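Local coordinates for lactate dehydrogenase (Eimeria maxima, PDB 6CT6), which probably catalyses the NADH-dependent interconversion of pyruvate and lactate, and is captured here with NADH and the substrate analogue oxamate, at residues Gly116-Lys119 and Lys120-Asn124; Met137-Ala140 and Val141-Ala145; Asn146-Lys149 and His150-Cys153. All blocks are in the same frame, centred on the assembly; numbering follows the deposited sequence.

Contact 1 of 3, residues Gly116-Lys119 and Lys120-Asn124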
loop_
_atom_site.group_PDB
_atom_site.type_symbol
_atom_site.label_atom_id
_atom_site.label_comp_id
_atom_site.label_asym_id
_atom_site.label_seq_id
_atom_site.Cartn_x
_atom_site.Cartn_y
_atom_site.Cartn_z
ATOM N N GLY B 116 -7.732 14.031 23.462
ATOM C CA GLY B 116 -7.220 14.001 24.822
ATOM C C GLY B 116 -5.899 13.264 24.933
ATOM O O GLY B 116 -5.041 13.625 25.741
ATOM N N ALA B 117 -5.723 12.208 24.135
ATOM C CA ALA B 117 -4.445 11.506 24.115
ATOM C C ALA B 117 -3.335 12.410 23.592
ATOM O O ALA B 117 -2.232 12.444 24.148
ATOM C CB ALA B 117 -4.555 10.242 23.263
ATOM N N ILE B 118 -3.613 13.153 22.518
ATOM C CA ILE B 118 -2.643 14.109 21.989
ATOM C C ILE B 118 -2.271 15.132 23.055
ATOM O O ILE B 118 -1.089 15.404 23.298
ATOM C CB ILE B 118 -3.206 14.786 20.727
ATOM C CG1 ILE B 118 -3.285 13.776 19.580
ATOM C CG2 ILE B 118 -2.360 15.996 20.323
ATOM C CD1 ILE B 118 -4.172 14.219 18.443
ATOM N N LYS B 119 -3.279 15.726 23.699
ATOM C CA LYS B 119 -3.014 16.708 24.747
ATOM C C LYS B 119 -2.066 16.147 25.797
ATOM O O LYS B 119 -1.207 16.868 26.320
ATOM C CB LYS B 119 -4.326 17.146 25.400
ATOM C CG LYS B 119 -4.155 18.115 26.570
ATOM C CD LYS B 119 -5.466 18.354 27.300
ATOM C CE LYS B 119 -6.395 19.246 26.497
ATOM N NZ LYS B 119 -7.693 19.475 27.191
ATOM N N LYS B 120 -2.196 14.857 26.106
ATOM C CA LYS B 120 -1.438 14.270 27.202
ATOM C C LYS B 120 -0.032 13.861 26.775
ATOM O O LYS B 120 0.928 14.074 27.526
ATOM C CB LYS B 120 -2.187 13.060 27.764
ATOM C CG LYS B 120 -1.478 12.387 28.931
ATOM C CD LYS B 120 -2.295 11.241 29.509
ATOM C CE LYS B 120 -1.606 10.630 30.722
ATOM N NZ LYS B 120 -2.384 9.497 31.294
ATOM N N TYR B 121 0.117 13.282 25.584
ATOM C CA TYR B 121 1.364 12.626 25.207
ATOM C C TYR B 121 2.169 13.354 24.143
ATOM O O TYR B 121 3.388 13.187 24.102
ATOM C CB TYR B 121 1.083 11.198 24.726
ATOM C CG TYR B 121 0.591 10.294 25.833
ATOM C CD1 TYR B 121 1.416 9.971 26.901
ATOM C CD2 TYR B 121 -0.696 9.769 25.815
ATOM C CE1 TYR B 121 0.979 9.151 27.922
ATOM C CE2 TYR B 121 -1.144 8.944 26.833
ATOM C CZ TYR B 121 -0.300 8.639 27.884
ATOM O OH TYR B 121 -0.732 7.821 28.905
ATOM N N CYS B 122 1.540 14.153 23.282
ATOM C CA CYS B 122 2.305 14.850 22.253
ATOM C C CYS B 122 1.633 16.167 21.877
ATOM O O CYS B 122 1.221 16.353 20.726
ATOM C CB CYS B 122 2.473 13.956 21.020
ATOM S SG CYS B 122 0.929 13.386 20.281
ATOM N N PRO B 123 1.523 17.113 22.813
ATOM C CA PRO B 123 0.812 18.368 22.517
ATOM C C PRO B 123 1.498 19.254 21.486
ATOM O O PRO B 123 0.853 20.177 20.975
ATOM C CB PRO B 123 0.749 19.061 23.884
ATOM C CG PRO B 123 1.904 18.499 24.645
ATOM C CD PRO B 123 2.036 17.074 24.193
ATOM N N ASN B 124 2.767 19.010 21.159
ATOM C CA ASN B 124 3.504 19.852 20.224
ATOM C C ASN B 124 3.556 19.270 18.815
ATOM O O ASN B 124 4.246 19.824 17.951
ATOM C CB ASN B 124 4.926 20.085 20.738
ATOM C CG ASN B 124 4.954 20.813 22.067
ATOM O OD1 ASN B 124 4.120 21.680 22.330
ATOM N ND2 ASN B 124 5.917 20.468 22.914
#

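Contact 2 of 3, residues Met137-Ala140 and Val141-Ala145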
loop_
_atom_site.group_PDB
_atom_site.type_symbol
_atom_site.label_atom_id
_atom_site.label_comp_id
_atom_site.label_asym_id
_atom_site.label_seq_id
_atom_site.Cartn_x
_atom_site.Cartn_y
_atom_site.Cartn_z
ATOM N N MET B 137 -14.957 16.680 12.153
ATOM C CA MET B 137 -14.133 15.805 12.982
ATOM C C MET B 137 -12.816 16.479 13.355
ATOM O O MET B 137 -12.326 16.312 14.479
ATOM C CB MET B 137 -13.877 14.476 12.268
ATOM C CG MET B 137 -15.115 13.594 12.128
ATOM S SD MET B 137 -15.832 13.124 13.723
ATOM C CE MET B 137 -17.373 12.362 13.227
ATOM N N VAL B 138 -12.226 17.246 12.431
ATOM C CA VAL B 138 -10.977 17.935 12.745
ATOM C C VAL B 138 -11.192 18.922 13.885
ATOM O O VAL B 138 -10.339 19.071 14.768
ATOM C CB VAL B 138 -10.397 18.619 11.487
ATOM C CG1 VAL B 138 -11.369 19.638 10.896
ATOM C CG2 VAL B 138 -9.060 19.288 11.807
ATOM N N ALA B 139 -12.342 19.599 13.899
ATOM C CA ALA B 139 -12.639 20.523 14.990
ATOM C C ALA B 139 -12.778 19.785 16.315
ATOM O O ALA B 139 -12.289 20.254 17.350
ATOM C CB ALA B 139 -13.911 21.313 14.681
ATOM N N ALA B 140 -13.446 18.628 16.307
ATOM C CA ALA B 140 -13.598 17.852 17.534
ATOM C C ALA B 140 -12.242 17.485 18.126
ATOM O O ALA B 140 -12.038 17.588 19.342
ATOM C CB ALA B 140 -14.420 16.595 17.257
ATOM N N VAL B 141 -11.303 17.053 17.283
ATOM C CA VAL B 141 -9.954 16.750 17.758
ATOM C C VAL B 141 -9.314 17.995 18.358
ATOM O O VAL B 141 -8.769 17.960 19.468
ATOM C CB VAL B 141 -9.099 16.178 16.611
ATOM C CG1 VAL B 141 -7.666 15.933 17.077
ATOM C CG2 VAL B 141 -9.712 14.890 16.080
ATOM N N GLN B 142 -9.365 19.113 17.631
ATOM C CA GLN B 142 -8.709 20.334 18.093
ATOM C C GLN B 142 -9.191 20.725 19.484
ATOM O O GLN B 142 -8.386 21.001 20.381
ATOM C CB GLN B 142 -8.965 21.473 17.101
ATOM C CG GLN B 142 -8.136 22.733 17.360
ATOM C CD GLN B 142 -8.612 23.521 18.566
ATOM O OE1 GLN B 142 -9.811 23.716 18.762
ATOM N NE2 GLN B 142 -7.671 23.963 19.392
ATOM N N GLU B 143 -10.511 20.760 19.676
ATOM C CA GLU B 143 -11.062 21.204 20.950
ATOM C C GLU B 143 -10.616 20.299 22.090
ATOM O O GLU B 143 -10.258 20.782 23.171
ATOM C CB GLU B 143 -12.586 21.260 20.856
ATOM C CG GLU B 143 -13.075 22.286 19.847
ATOM C CD GLU B 143 -14.499 22.043 19.387
ATOM O OE1 GLU B 143 -15.128 21.078 19.870
ATOM O OE2 GLU B 143 -14.987 22.817 18.537
ATOM N N ALA B 144 -10.610 18.983 21.863
ATOM C CA ALA B 144 -10.203 18.053 22.910
ATOM C C ALA B 144 -8.701 18.100 23.161
ATOM O O ALA B 144 -8.260 17.880 24.294
ATOM C CB ALA B 144 -10.628 16.633 22.543
ATOM N N ALA B 145 -7.903 18.380 22.131
ATOM C CA ALA B 145 -6.452 18.400 22.274
ATOM C C ALA B 145 -5.924 19.765 22.687
ATOM O O ALA B 145 -4.890 19.844 23.360
ATOM C CB ALA B 145 -5.785 17.974 20.962
HETATM O O HOH W 1 -14.574 18.148 20.793
#

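Contact 3 of 3, residues Asn146-Lys149 and His150-Cys153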
loop_
_atom_site.group_PDB
_atom_site.type_symbol
_atom_site.label_atom_id
_atom_site.label_comp_id
_atom_site.label_asym_id
_atom_site.label_seq_id
_atom_site.Cartn_x
_atom_site.Cartn_y
_atom_site.Cartn_z
ATOM N N ASN B 146 -6.608 20.839 22.295
ATOM C CA ASN B 146 -6.207 22.200 22.649
ATOM C C ASN B 146 -4.858 22.564 22.028
ATOM O O ASN B 146 -4.049 23.273 22.631
ATOM C CB ASN B 146 -6.167 22.384 24.167
ATOM C CG ASN B 146 -6.139 23.846 24.578
ATOM O OD1 ASN B 146 -6.878 24.669 24.038
ATOM N ND2 ASN B 146 -5.273 24.177 25.529
ATOM N N VAL B 147 -4.613 22.080 20.814
ATOM C CA VAL B 147 -3.394 22.428 20.083
ATOM C C VAL B 147 -3.613 23.748 19.352
ATOM O O VAL B 147 -4.765 24.119 19.079
ATOM C CB VAL B 147 -2.985 21.324 19.094
ATOM C CG1 VAL B 147 -2.578 20.062 19.836
ATOM C CG2 VAL B 147 -4.108 21.043 18.099
ATOM N N PRO B 148 -2.553 24.481 19.009
ATOM C CA PRO B 148 -2.734 25.725 18.252
ATOM C C PRO B 148 -3.440 25.474 16.928
ATOM O O PRO B 148 -3.279 24.425 16.300
ATOM C CB PRO B 148 -1.299 26.226 18.039
ATOM C CG PRO B 148 -0.491 25.556 19.099
ATOM C CD PRO B 148 -1.140 24.232 19.343
ATOM N N LYS B 149 -4.232 26.464 16.504
ATOM C CA LYS B 149 -5.014 26.324 15.279
ATOM C C LYS B 149 -4.131 26.079 14.063
ATOM O O LYS B 149 -4.564 25.425 13.108
ATOM C CB LYS B 149 -5.872 27.571 15.053
ATOM C CG LYS B 149 -6.872 27.856 16.157
ATOM C CD LYS B 149 -7.916 26.758 16.274
ATOM C CE LYS B 149 -9.013 27.158 17.241
ATOM N NZ LYS B 149 -8.456 27.493 18.579
ATOM N N HIS B 150 -2.907 26.604 14.067
ATOM C CA HIS B 150 -2.006 26.422 12.936
ATOM C C HIS B 150 -1.244 25.103 12.984
ATOM O O HIS B 150 -0.394 24.871 12.115
ATOM C CB HIS B 150 -1.007 27.582 12.860
ATOM C CG HIS B 150 -0.025 27.612 13.989
ATOM N ND1 HIS B 150 -0.314 28.173 15.215
ATOM C CD2 HIS B 150 1.242 27.144 14.081
ATOM C CE1 HIS B 150 0.733 28.051 16.011
ATOM N NE2 HIS B 150 1.690 27.430 15.348
ATOM N N MET B 151 -1.519 24.236 13.961
ATOM C CA MET B 151 -0.853 22.943 14.065
ATOM C C MET B 151 -1.805 21.776 13.829
ATOM O O MET B 151 -1.488 20.641 14.199
ATOM C CB MET B 151 -0.180 22.794 15.429
ATOM C CG MET B 151 1.023 23.698 15.635
ATOM S SD MET B 151 2.396 23.365 14.507
ATOM C CE MET B 151 3.124 21.896 15.229
ATOM N N ILE B 152 -2.962 22.022 13.218
ATOM C CA ILE B 152 -3.901 20.950 12.908
ATOM C C ILE B 152 -4.670 21.320 11.648
ATOM O O ILE B 152 -5.011 22.485 11.428
ATOM C CB ILE B 152 -4.853 20.664 14.094
ATOM C CG1 ILE B 152 -5.806 19.512 13.758
ATOM C CG2 ILE B 152 -5.643 21.910 14.474
ATOM C CD1 ILE B 152 -6.473 18.905 14.981
ATOM N N CYS B 153 -4.925 20.313 10.816
ATOM C CA CYS B 153 -5.704 20.482 9.599
ATOM C C CYS B 153 -6.313 19.140 9.228
ATOM O O CYS B 153 -6.016 18.109 9.834
ATOM C CB CYS B 153 -4.847 21.016 8.446
ATOM S SG CYS B 153 -3.540 19.889 7.925
HETATM O O HOH W 2 -6.178 24.863 10.989
#

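Contact 1 of 3, residues Gly116-Lys119 and Lys120-Asn124
I118 and C122 meet one turn apart where helix 104-121 runs out, and the side-chain contact there is between a methyl branch and a sulfur. I118 CG2 stands anti to its backbone N, which sets it beside the carbonyl carbon, next to C122; it lies 3.6 Å from C122 O and 4.2 Å from C122 SG. C122 holds SG between its own backbone N and carbonyl carbon, and this torsion (chi1 58°) brings the sulfur within 4.0 Å of I118 CA. The backbone bond C122 N to I118 O, 2.9 Å long, closes this last turn even though C122 has itself left helical torsions. P123 follows and, having no N-H, cannot continue the ladder to K119 O, which its CB meets at 3.8 Å; its CD packs 3.7 Å from I118 O. The exposed K120 lies against Y121: the lysine chain is extended, its CG over the centre of one face of the Y121 ring, 3.9 Å above the plane, and NZ reaches Y121 OH in a weak hydrogen bond. The Y121 ring also approaches A117 O obliquely, its CD2 at 3.5 Å, while Y121 N bonds to the same oxygen at an N-H...O angle of 150°. In the nucleotide-binding Rossmann domain this helix end is wedged between two neighbours: A117 and Y121 lean on the loop residues Y72, E73, L75 and T76, and I118 packs on V141 and A145 of helix 134-145.

Contact 2 of 3, residues Met137-Ala140 and Val141-Ala145
With chi1 at -64°, E143 sets its CG beside its own backbone N and anti to the carbonyl carbon, and this lays the side chain back along A139 in helix 134-145, the crossover helix of a Rossmann beta-alpha-beta unit between strands 126-129 and 152-155. Its CG comes 3.3 Å from A139 O, and CD stays close to the same oxygen. V141 places CG2 likewise beside its N, which brings that methyl to 3.4 Å from M137 O. These approaches follow the regular ladder of backbone bonds from i+4 to i: E143 N to A139 O is 3.0 Å long and nearly straight at the hydrogen (169°), and V141 N to M137 O is comparable at 165°. V138, V141 and Q142 pack on I152, A140 and V141 meet I108 and M111 of helix 104-121, and V138, A139 and Q142 touch Y281 of strand 281-289. The bent Q142 chain carries NE2 to a hydrogen bond with V147 O. Near the exposed E143, A140 O takes two donors, A144 N at 3.2 Å and a water at 3.0 Å. That water gives its other hydrogen to E143 OE1 at 3.1 Å, bridging carboxylate and helix backbone.

Contact 3 of 3, residues Asn146-Lys149 and His150-Cys153
One water donates to both K149 O and I152 O, at 2.7 Å each, and so joins two carbonyl oxygens that lie 3.4 Å apart. They sit where the turn after helix 134-145 passes into strand 152-155, the last parallel strand of the Rossmann beta-alpha-beta series. P148-M151 is a type I beta turn, closed by M151 N, which donates to P148 O over 2.9 Å with an N-H...O angle of 160°; the donor sits well above the carbonyl plane, 56° out of it. H150 carries its imidazole between its backbone N and carbonyl carbon (chi1 68°), and the ring is thereby folded back over the proline: CE1 is 3.4 Å from P148 CB, approaching obliquely. M151 CG lies near the same P148 CB. On the buried side V147 and I152 meet nearly at a right angle, next to I127 of strand 126-129, whose backbone bonds to M151 and C153. K149 makes a cation-pi contact with Y270 of strand 263-272, the antiparallel neighbour of strand 152-155, and the H150 backbone bonds to I293, just before strand 294-296. In the V147-I152 pair, the meeting atoms are the two CG2 methyls, 4.0 Å apart.

Overall arrangement
The three contacts follow one another along the chain, from the end of helix 104-121, through helix 134-145, to the turn entering strand 152-155, all within the NAD-binding domain. Contacts 2 and 3 have centres about 9 Å apart and are consecutive pieces of one beta-alpha-beta crossover; contact 1 lies about 12 Å from the centre of each. They touch directly: P123 O meets V147 CG1 at 3.6 Å, and K119 CE lies 3.2 Å from A144 O. The ends of two helices are thus stacked on the turn that enters the last parallel strand of the NAD-binding half. Any link to the cofactor is probably indirect, the M137 side chain of contact 2 being about 7 Å from the bound NADH.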